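Local coordinates for interphotoreceptor retinoid-binding protein (Xenopus laevis, PDB 1J7X), which probably binds retinoids and carries them through the extracellular matrix between the photoreceptors and the pigment epithelium, at residues C12-N17 against L254-P259; N17-S22 against P26-H31; T58-L63 against Y270-G275; N179-S184 against K245-G250. One frame throughout, in Å; residues are numbered along the deposited sequence.

Contact 1: residues C12-N17 against L254-P259; sequences CDILAN and LSVTVP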
# COMPACT_ATOMS: atom_id res chain seq x y z
N CYS A 12 27.04 4.42 -3.24
CA CYS A 12 27.25 3.23 -4.04
C CYS A 12 27.23 1.96 -3.22
O CYS A 12 26.72 0.97 -3.70
CB CYS A 12 28.61 3.37 -4.79
SG CYS A 12 28.46 4.52 -6.12
N ASP A 13 27.76 2.01 -2.03
CA ASP A 13 27.73 0.86 -1.18
C ASP A 13 26.25 0.54 -0.77
O ASP A 13 25.80 -0.61 -0.83
CB ASP A 13 28.56 1.14 0.05
CG ASP A 13 28.71 -0.07 0.95
OD1 ASP A 13 29.01 -1.16 0.42
OD2 ASP A 13 28.55 0.04 2.22
N ILE A 14 25.55 1.56 -0.35
CA ILE A 14 24.19 1.36 0.07
C ILE A 14 23.39 0.73 -1.06
O ILE A 14 22.68 -0.21 -0.84
CB ILE A 14 23.54 2.73 0.43
CG1 ILE A 14 24.25 3.45 1.61
CG2 ILE A 14 22.08 2.52 0.67
CD1 ILE A 14 24.22 2.75 2.81
N LEU A 15 23.47 1.30 -2.26
CA LEU A 15 22.74 0.84 -3.46
C LEU A 15 23.07 -0.60 -3.79
O LEU A 15 22.20 -1.39 -3.94
CB LEU A 15 23.06 1.72 -4.63
CG LEU A 15 22.61 3.15 -4.58
CD1 LEU A 15 23.16 3.91 -5.74
CD2 LEU A 15 21.09 3.16 -4.56
N ALA A 16 24.37 -0.97 -3.81
CA ALA A 16 24.79 -2.31 -4.18
C ALA A 16 24.18 -3.35 -3.27
O ALA A 16 23.78 -4.41 -3.66
CB ALA A 16 26.34 -2.41 -4.13
N ASN A 17 24.08 -3.04 -2.00
CA ASN A 17 23.59 -4.01 -1.05
C ASN A 17 22.09 -3.95 -0.72
O ASN A 17 21.57 -4.93 -0.27
CB ASN A 17 24.32 -3.86 0.21
CG ASN A 17 25.82 -4.12 0.02
OD1 ASN A 17 26.19 -5.16 -0.57
ND2 ASN A 17 26.65 -3.21 0.50
N LEU A 254 22.47 14.68 5.38
CA LEU A 254 21.75 13.99 4.26
C LEU A 254 21.52 12.59 4.52
O LEU A 254 22.19 11.95 5.28
CB LEU A 254 22.54 14.06 2.93
CG LEU A 254 22.60 15.44 2.31
CD1 LEU A 254 23.48 15.37 1.03
CD2 LEU A 254 21.29 15.96 1.99
N SER A 255 20.49 12.05 3.87
CA SER A 255 20.22 10.64 3.94
C SER A 255 19.68 10.16 2.62
O SER A 255 19.34 11.02 1.71
CB SER A 255 19.22 10.35 5.02
OG SER A 255 17.97 10.82 4.56
N VAL A 256 19.66 8.85 2.46
CA VAL A 256 19.05 8.27 1.27
C VAL A 256 17.95 7.23 1.58
O VAL A 256 18.11 6.33 2.37
CB VAL A 256 20.11 7.72 0.26
CG1 VAL A 256 20.76 6.46 0.84
CG2 VAL A 256 19.48 7.34 -1.09
N THR A 257 16.76 7.36 0.96
CA THR A 257 15.72 6.38 1.08
C THR A 257 15.79 5.52 -0.08
O THR A 257 15.87 6.00 -1.23
CB THR A 257 14.27 7.03 1.07
OG1 THR A 257 14.16 7.95 2.11
CG2 THR A 257 13.20 5.95 1.29
N VAL A 258 15.91 4.25 0.23
CA VAL A 258 16.09 3.23 -0.78
C VAL A 258 15.04 2.14 -0.77
O VAL A 258 14.77 1.52 0.26
CB VAL A 258 17.50 2.55 -0.60
CG1 VAL A 258 17.69 1.52 -1.65
CG2 VAL A 258 18.57 3.59 -0.65
N PRO A 259 14.38 1.90 -1.92
CA PRO A 259 13.42 0.83 -1.93
C PRO A 259 14.12 -0.49 -1.86
O PRO A 259 14.98 -0.68 -2.64
CB PRO A 259 12.70 1.02 -3.26
CG PRO A 259 13.77 1.68 -4.14
CD PRO A 259 14.41 2.62 -3.21

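Contact 2: residues N17-S22 against P26-H31; sequences NNYAFS and PTLLQH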
# COMPACT_ATOMS: atom_id res chain seq x y z
N ASN A 17 24.08 -3.04 -2.00
CA ASN A 17 23.59 -4.01 -1.05
C ASN A 17 22.09 -3.95 -0.72
O ASN A 17 21.57 -4.93 -0.27
CB ASN A 17 24.32 -3.86 0.21
CG ASN A 17 25.82 -4.12 0.02
OD1 ASN A 17 26.19 -5.16 -0.57
ND2 ASN A 17 26.65 -3.21 0.50
N ASN A 18 21.44 -2.85 -1.06
CA ASN A 18 20.00 -2.72 -0.68
C ASN A 18 18.96 -2.42 -1.76
O ASN A 18 17.79 -2.76 -1.58
CB ASN A 18 19.89 -1.71 0.42
CG ASN A 18 20.86 -2.00 1.58
OD1 ASN A 18 21.96 -1.43 1.67
ND2 ASN A 18 20.40 -2.73 2.52
N TYR A 19 19.36 -1.77 -2.83
CA TYR A 19 18.38 -1.27 -3.82
C TYR A 19 17.63 -2.45 -4.43
O TYR A 19 18.26 -3.34 -5.08
CB TYR A 19 19.09 -0.47 -4.90
CG TYR A 19 18.20 0.07 -5.96
CD1 TYR A 19 16.97 0.64 -5.62
CD2 TYR A 19 18.57 0.10 -7.27
CE1 TYR A 19 16.17 1.19 -6.54
CE2 TYR A 19 17.67 0.56 -8.24
CZ TYR A 19 16.48 1.22 -7.84
OH TYR A 19 15.65 1.71 -8.81
N ALA A 20 16.31 -2.42 -4.32
CA ALA A 20 15.50 -3.52 -4.86
C ALA A 20 15.82 -3.99 -6.27
O ALA A 20 15.69 -5.17 -6.57
CB ALA A 20 14.06 -3.18 -4.83
N PHE A 21 16.17 -3.08 -7.15
CA PHE A 21 16.45 -3.41 -8.55
C PHE A 21 17.97 -3.69 -8.69
O PHE A 21 18.67 -2.90 -9.26
CB PHE A 21 16.07 -2.29 -9.46
CG PHE A 21 14.60 -2.21 -9.80
CD1 PHE A 21 14.00 -3.16 -10.59
CD2 PHE A 21 13.82 -1.16 -9.34
CE1 PHE A 21 12.77 -3.08 -10.90
CE2 PHE A 21 12.54 -1.09 -9.66
CZ PHE A 21 11.98 -2.03 -10.44
N SER A 22 18.43 -4.83 -8.19
CA SER A 22 19.84 -5.26 -8.32
C SER A 22 20.45 -5.20 -9.71
O SER A 22 21.67 -4.87 -9.88
CB SER A 22 20.01 -6.62 -7.65
OG SER A 22 19.37 -7.61 -8.44
N PRO A 26 25.04 -2.60 -11.77
CA PRO A 26 26.23 -2.49 -12.65
C PRO A 26 26.32 -1.17 -13.35
O PRO A 26 27.32 -0.46 -13.25
CB PRO A 26 26.05 -3.66 -13.57
CG PRO A 26 25.36 -4.66 -12.79
CD PRO A 26 24.28 -3.88 -12.02
N THR A 27 25.24 -0.78 -14.03
CA THR A 27 25.15 0.48 -14.73
C THR A 27 25.28 1.75 -13.87
O THR A 27 25.94 2.76 -14.25
CB THR A 27 23.87 0.47 -15.54
OG1 THR A 27 24.04 -0.53 -16.52
CG2 THR A 27 23.69 1.75 -16.33
N LEU A 28 24.72 1.68 -12.66
CA LEU A 28 24.79 2.78 -11.73
C LEU A 28 26.23 2.94 -11.26
O LEU A 28 26.73 4.07 -11.04
CB LEU A 28 23.91 2.48 -10.54
CG LEU A 28 22.48 2.76 -10.80
CD1 LEU A 28 21.61 2.11 -9.64
CD2 LEU A 28 22.24 4.24 -10.82
N LEU A 29 26.90 1.81 -11.07
CA LEU A 29 28.32 1.84 -10.61
C LEU A 29 29.24 2.36 -11.75
O LEU A 29 30.35 2.90 -11.48
CB LEU A 29 28.80 0.42 -10.14
CG LEU A 29 28.55 0.10 -8.67
CD1 LEU A 29 29.45 0.93 -7.74
CD2 LEU A 29 27.19 0.39 -8.29
N GLN A 30 28.78 2.29 -12.99
CA GLN A 30 29.55 2.86 -14.10
C GLN A 30 29.29 4.37 -14.21
O GLN A 30 30.22 5.18 -14.41
CB GLN A 30 29.12 2.22 -15.42
CG GLN A 30 29.55 0.75 -15.59
CD GLN A 30 31.03 0.55 -15.77
OE1 GLN A 30 31.72 1.49 -16.26
NE2 GLN A 30 31.54 -0.68 -15.40
N HIS A 31 28.02 4.79 -14.09
CA HIS A 31 27.72 6.16 -14.33
C HIS A 31 28.07 7.07 -13.14
O HIS A 31 28.56 8.16 -13.30
CB HIS A 31 26.25 6.29 -14.65
CG HIS A 31 25.91 5.94 -16.06
ND1 HIS A 31 26.47 6.56 -17.14
CD2 HIS A 31 25.05 5.02 -16.56
CE1 HIS A 31 25.96 6.06 -18.25
NE2 HIS A 31 25.09 5.12 -17.92

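Contact 3: residues T58-L63 against Y270-G275; sequences TEDPRL and YWLGGG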
# COMPACT_ATOMS: atom_id res chain seq x y z
N THR A 58 17.33 5.47 -13.28
CA THR A 58 16.43 4.41 -12.73
C THR A 58 14.96 4.63 -12.93
O THR A 58 14.19 3.70 -12.90
CB THR A 58 16.60 4.24 -11.18
OG1 THR A 58 16.16 5.45 -10.54
CG2 THR A 58 18.12 4.07 -10.83
N GLU A 59 14.51 5.86 -13.06
CA GLU A 59 13.09 6.11 -13.21
C GLU A 59 12.34 5.52 -12.08
O GLU A 59 11.27 4.93 -12.27
CB GLU A 59 12.54 5.64 -14.55
CG GLU A 59 13.18 6.42 -15.74
CD GLU A 59 12.46 6.06 -17.08
OE1 GLU A 59 12.01 4.93 -17.23
OE2 GLU A 59 12.30 6.91 -17.93
N ASP A 60 12.93 5.60 -10.91
CA ASP A 60 12.38 5.06 -9.68
C ASP A 60 12.33 6.13 -8.67
O ASP A 60 13.25 6.27 -7.83
CB ASP A 60 13.25 3.88 -9.23
CG ASP A 60 12.72 3.15 -8.06
OD1 ASP A 60 11.73 3.55 -7.42
OD2 ASP A 60 13.28 2.07 -7.64
N PRO A 61 11.17 6.80 -8.55
CA PRO A 61 10.97 7.86 -7.57
C PRO A 61 11.13 7.50 -6.06
O PRO A 61 11.25 8.40 -5.23
CB PRO A 61 9.48 8.34 -7.83
CG PRO A 61 9.14 7.86 -9.15
CD PRO A 61 9.98 6.56 -9.39
N ARG A 62 11.17 6.21 -5.75
CA ARG A 62 11.30 5.75 -4.38
C ARG A 62 12.72 5.98 -3.83
O ARG A 62 12.91 6.14 -2.65
CB ARG A 62 10.92 4.27 -4.30
CG ARG A 62 9.52 3.88 -4.75
CD ARG A 62 9.32 2.42 -4.78
NE ARG A 62 10.28 1.79 -5.70
CZ ARG A 62 10.55 0.53 -5.72
NH1 ARG A 62 9.82 -0.32 -5.02
NH2 ARG A 62 11.53 0.11 -6.48
N LEU A 63 13.72 5.97 -4.73
CA LEU A 63 15.10 6.14 -4.42
C LEU A 63 15.34 7.60 -4.46
O LEU A 63 15.37 8.22 -5.54
CB LEU A 63 15.95 5.41 -5.48
CG LEU A 63 17.42 5.60 -5.46
CD1 LEU A 63 17.90 5.10 -4.10
CD2 LEU A 63 18.12 4.86 -6.63
N TYR A 270 5.49 -3.85 -12.01
CA TYR A 270 6.14 -3.42 -10.79
C TYR A 270 5.49 -2.14 -10.28
O TYR A 270 5.42 -1.12 -11.00
CB TYR A 270 7.64 -3.08 -11.07
CG TYR A 270 8.49 -4.28 -11.29
CD1 TYR A 270 8.32 -5.09 -12.43
CD2 TYR A 270 9.43 -4.61 -10.38
CE1 TYR A 270 9.14 -6.20 -12.62
CE2 TYR A 270 10.22 -5.75 -10.54
CZ TYR A 270 10.10 -6.50 -11.68
OH TYR A 270 10.85 -7.64 -11.97
N TRP A 271 4.96 -2.16 -9.09
CA TRP A 271 4.40 -0.94 -8.54
C TRP A 271 5.42 -0.12 -7.83
O TRP A 271 6.04 -0.58 -6.84
CB TRP A 271 3.28 -1.35 -7.57
CG TRP A 271 2.42 -0.19 -7.19
CD1 TRP A 271 2.22 0.94 -7.83
CD2 TRP A 271 1.71 -0.10 -5.95
NE1 TRP A 271 1.43 1.80 -7.05
CE2 TRP A 271 1.07 1.12 -5.92
CE3 TRP A 271 1.54 -0.96 -4.87
CZ2 TRP A 271 0.25 1.49 -4.88
CZ3 TRP A 271 0.65 -0.55 -3.82
CH2 TRP A 271 0.08 0.63 -3.85
N LEU A 272 5.65 1.09 -8.29
CA LEU A 272 6.61 1.96 -7.67
C LEU A 272 6.00 2.86 -6.52
O LEU A 272 6.64 3.79 -6.04
CB LEU A 272 7.25 2.83 -8.71
CG LEU A 272 8.09 2.08 -9.75
CD1 LEU A 272 9.00 1.05 -9.09
CD2 LEU A 272 7.25 1.44 -10.73
N GLY A 273 4.75 2.62 -6.19
CA GLY A 273 4.09 3.37 -5.16
C GLY A 273 3.94 4.80 -5.55
O GLY A 273 3.73 5.14 -6.67
N GLY A 274 4.09 5.65 -4.61
CA GLY A 274 3.90 7.08 -4.91
C GLY A 274 2.41 7.44 -4.91
O GLY A 274 2.10 8.61 -5.14
N GLY A 275 1.52 6.43 -4.71
CA GLY A 275 0.07 6.62 -4.63
C GLY A 275 -0.71 5.78 -5.58
O GLY A 275 -0.37 5.66 -6.73
O HOH W 1 6.98 0.07 -4.16

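Contact 4: residues N179-S184 against K245-G250; sequences NRQQNS and KVFPFG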
# COMPACT_ATOMS: atom_id res chain seq x y z
N ASN A 179 12.42 -9.01 -1.98
CA ASN A 179 13.19 -8.28 -0.98
C ASN A 179 14.70 -8.46 -1.30
O ASN A 179 15.28 -9.58 -1.11
CB ASN A 179 12.91 -8.82 0.38
CG ASN A 179 13.49 -7.97 1.47
OD1 ASN A 179 14.61 -7.52 1.33
ND2 ASN A 179 12.68 -7.67 2.55
N ARG A 180 15.32 -7.38 -1.77
CA ARG A 180 16.73 -7.34 -2.15
C ARG A 180 17.60 -7.70 -0.98
O ARG A 180 18.51 -8.49 -1.13
CB ARG A 180 17.13 -5.95 -2.65
CG ARG A 180 18.63 -5.74 -2.92
CD ARG A 180 19.13 -6.61 -4.02
NE ARG A 180 19.76 -7.78 -3.50
CZ ARG A 180 20.92 -7.77 -2.85
NH1 ARG A 180 21.60 -6.64 -2.66
NH2 ARG A 180 21.42 -8.91 -2.39
N GLN A 181 17.33 -7.11 0.18
CA GLN A 181 18.14 -7.32 1.36
C GLN A 181 18.36 -8.83 1.61
O GLN A 181 19.25 -9.23 2.35
CB GLN A 181 17.53 -6.66 2.62
CG GLN A 181 17.40 -5.15 2.51
CD GLN A 181 17.42 -4.41 3.84
OE1 GLN A 181 16.58 -4.66 4.74
NE2 GLN A 181 18.34 -3.46 3.96
N GLN A 182 17.52 -9.64 0.99
CA GLN A 182 17.65 -11.07 1.06
C GLN A 182 17.20 -11.56 -0.29
O GLN A 182 17.39 -10.86 -1.27
CB GLN A 182 16.82 -11.63 2.19
CG GLN A 182 15.51 -10.96 2.40
CD GLN A 182 14.99 -11.09 3.82
OE1 GLN A 182 14.84 -12.20 4.32
NE2 GLN A 182 14.72 -9.96 4.49
N ASN A 183 16.67 -12.76 -0.37
CA ASN A 183 16.16 -13.22 -1.67
C ASN A 183 14.70 -13.68 -1.52
O ASN A 183 14.35 -14.84 -1.80
CB ASN A 183 17.05 -14.30 -2.23
CG ASN A 183 18.34 -13.75 -2.87
OD1 ASN A 183 19.22 -14.52 -3.30
ND2 ASN A 183 18.45 -12.42 -2.95
N SER A 184 13.87 -12.77 -1.04
CA SER A 184 12.45 -13.02 -0.84
C SER A 184 11.81 -13.74 -2.06
O SER A 184 11.53 -14.93 -2.06
CB SER A 184 11.77 -11.66 -0.56
OG SER A 184 10.35 -11.68 -0.43
N LYS A 245 13.79 1.70 3.03
CA LYS A 245 14.50 1.94 4.30
C LYS A 245 15.35 3.19 4.08
O LYS A 245 15.75 3.51 2.94
CB LYS A 245 15.38 0.73 4.63
CG LYS A 245 14.58 -0.52 5.01
CD LYS A 245 15.44 -1.65 5.63
CE LYS A 245 14.61 -2.68 6.45
NZ LYS A 245 15.48 -3.72 7.17
N VAL A 246 15.60 3.88 5.14
CA VAL A 246 16.35 5.07 5.11
C VAL A 246 17.77 4.80 5.59
O VAL A 246 17.97 4.13 6.63
CB VAL A 246 15.72 6.15 5.91
CG1 VAL A 246 16.49 7.45 5.81
CG2 VAL A 246 14.26 6.39 5.39
N PHE A 247 18.77 5.36 4.87
CA PHE A 247 20.19 5.23 5.23
C PHE A 247 20.85 6.58 5.34
O PHE A 247 20.90 7.33 4.40
CB PHE A 247 20.91 4.37 4.18
CG PHE A 247 20.33 2.99 4.01
CD1 PHE A 247 19.25 2.74 3.17
CD2 PHE A 247 20.95 1.88 4.59
CE1 PHE A 247 18.70 1.52 3.07
CE2 PHE A 247 20.45 0.57 4.36
CZ PHE A 247 19.32 0.40 3.61
N PRO A 248 21.33 6.94 6.52
CA PRO A 248 21.90 8.24 6.73
C PRO A 248 23.27 8.23 6.17
O PRO A 248 23.83 7.14 5.95
CB PRO A 248 21.91 8.36 8.27
CG PRO A 248 22.25 6.98 8.65
CD PRO A 248 21.32 6.15 7.74
N PHE A 249 23.73 9.38 5.76
CA PHE A 249 25.09 9.50 5.24
C PHE A 249 25.90 10.03 6.41
O PHE A 249 25.78 11.24 6.74
CB PHE A 249 25.19 10.50 4.08
CG PHE A 249 24.62 9.96 2.75
CD1 PHE A 249 25.23 8.92 2.11
CD2 PHE A 249 23.46 10.45 2.23
CE1 PHE A 249 24.68 8.37 0.97
CE2 PHE A 249 22.95 9.98 1.06
CZ PHE A 249 23.57 8.90 0.44
N GLY A 250 26.69 9.16 7.00
CA GLY A 250 27.59 9.57 8.09
C GLY A 250 28.31 10.87 7.77
O GLY A 250 28.72 11.12 6.59

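Contact 1: residues C12-N17 against L254-P259
The helical turn bearing Ile14 lies against one side of the strand that bears Val256 and Val258. Residues 12-17 are regular alpha helix, with Ala16 N bonded to Cys12 O at 3.0 Å, while 254-259 form a beta strand. This is a helix packed on a sheet face: the side chains of the alternate residues Val256 and Val258 set out toward the helix, and that of Thr257 away from it.

Ile14 makes the closest contacts from the helix, with Leu15 adding a little cover. Ile14 CG2 stands anti to the backbone N and sits 3.9 Å from Val258 CG2 and 4.2 Å from Val256 CG1, so one methyl bridges two strand residues. The Val258 side chain crosses Ile14 at a slant, whereas Val256 and Ile14 run past one another in opposite directions. Val256 CG1 is held between its own backbone N and carbonyl carbon (chi1 71°). The contact is small and wholly apolar.

Phe247, on the adjoining strand 244-248, also packs on Ile14. Strand 254-265 pairs antiparallel with 244-248 along one edge and with 64-67 along the other, and helix 2-18 meets helix 25-31 through Cys12 on Leu29.

Contact 2: residues N17-S22 against P26-H31
Tyr19 and Leu28 make the inner half of this contact, Ser22 and Pro26 the outer half. On the inner side both residues are buried and both side chains set out toward the other segment. Tyr19 CD2 comes within 4.3 Å of Leu28 CD1, a methyl that approaches the ring obliquely. The ring gets there because Tyr19 leaves the helix with CG opposite the backbone N (chi1 180°), just where helical backbone angles end.

The chain then folds back over the same ring. Phe21 N lies 3.8 Å above the Tyr19 ring plane, over its centre, and Tyr19 CZ lies in the plane of the Phe21 ring, at its edge. Tyr19 OH is hydrogen-bonded to Asp60, which ties the far end of the ring to the loop after helix 43-58, while Leu28 continues the apolar layer onto Leu54 and Leu57 of that helix.

The outer side faces solvent: Pro26 is exposed and Ser22 partly so. Here Ser22 O rests 3.5 Å from Pro26 CD, a carbonyl against a ring methylene, and the Ser22 side chain starts away from the partner segment.

The arrangement is that of two helices, 2-18 and 25-31, joined by a short loop, with the Tyr19 ring placed between the loop and Leu28, in the region that matches the N-terminal domain of Peptidase_S41 in eukaryotic IRBP.

Contact 3: residues T58-L63 against Y270-G275
Arg62 spans this contact, its chain passing Leu272 at about a right angle. A salt bridge lies within 58-63: Arg62 grips Asp60 side-on, NE meeting OD1 of Asp60 at 2.9 Å in an almost straight bond (174°), and NH2 meeting Asp60 OD2 at 2.9 Å. Both carboxylate oxygens are taken on their syn sides, nearly in the guanidinium plane. Asp60 OD1 also accepts from Arg62 N in an Asx turn, this time from above the carboxylate plane. Asp60 OD2 has a second partner in Tyr19, and Arg62 NH2 one in Asn262. These bonds fix the rotation of the guanidinium.

Van der Waals contact joins the two segments. Leu272 CD1 sits 3.5 Å above the guanidinium plane, toward its rim, and is 3.7 Å from Arg62 NE. The aliphatic part of the arginine, bent at chi3 (-60°), lies on the backbone, with Arg62 CG 3.2 Å from Leu272 O.

One water links the segments, accepting from Arg62 NH1 at 3.0 Å and donating to Trp271 O at 2.9 Å. An alanine in place of Arg62 would probably leave the Asp60 carboxylate without its paired charge and uncover the Leu272 methyl.

The loop between helix 43-58 and strand 64-67 thus meets the loop after strand 254-265; Pro259 of that strand packs on both Asp60 and Arg62, while Trp271 stacks on Tyr222 of helix 216-226.

Contact 4: residues N179-S184 against K245-G250
Gln181 reaches from its turn to Lys245 and Phe247, two residues apart on the strand. The polar link is a single hydrogen bond: Lys245 NZ donates to Gln181 OE1 at 2.8 Å. The ammonium lies in the carbonyl plane and on a lone pair, with a C=O...N angle of 144°. Both side chains are extended beyond CG, which lets them meet even though the CA atoms of Gln181 and Lys245 are 10.4 Å apart.

Van der Waals contact comes with it. The two chains meet at a slant, so the lysine's methylenes graze the amide before its nitrogen reaches the oxygen: Lys245 CD is 3.3 Å from Gln181 OE1 and 3.8 Å from Gln181 NE2.

The aromatic contact uses the other end of the amide. Gln181 NE2 stands 4.0 Å from Phe247 CZ, at the ring edge and in the ring plane, with the amide and ring planes 82° apart. The nitrogen therefore meets the rim of the phenyl, not its face. A leucine in place of Gln181 would probably leave the Lys245 ammonium without its acceptor on this turn and the lysine's end freer to swing.

This is a surface contact. Gln181 belongs to a type I turn, Asn179 to Gln182, between strands 173-179 and 186-189, whereas Lys245 and Phe247 belong to strand 244-248. Strand 254-265 pairs with both 173-179 and 244-248, and its Ile260 touches both Gln181 and Lys245; helix 2-18 meets Phe249 through Val7 and Gln10.

How the contacts relate
Strand 254-265 and the end of helix 2-18 bring the four contacts together. Contacts 1 and 4 are closest, their centres about 7 Å apart, because their strands are neighbours: Val256 O lies 2.8 Å from Phe247 N. Contacts 1 and 2 share Asn17, and Pro259 O meets Ala20 N at 2.8 Å. Contact 3, about 15 Å from each of the others between centres, joins contact 2 through Tyr19 OH and Asp60 OD2, 2.7 Å apart; it stays about 7 Å from contact 4 at the nearest atoms. Contacts 1 and 3 each join the N-terminal family region to the S41-like region.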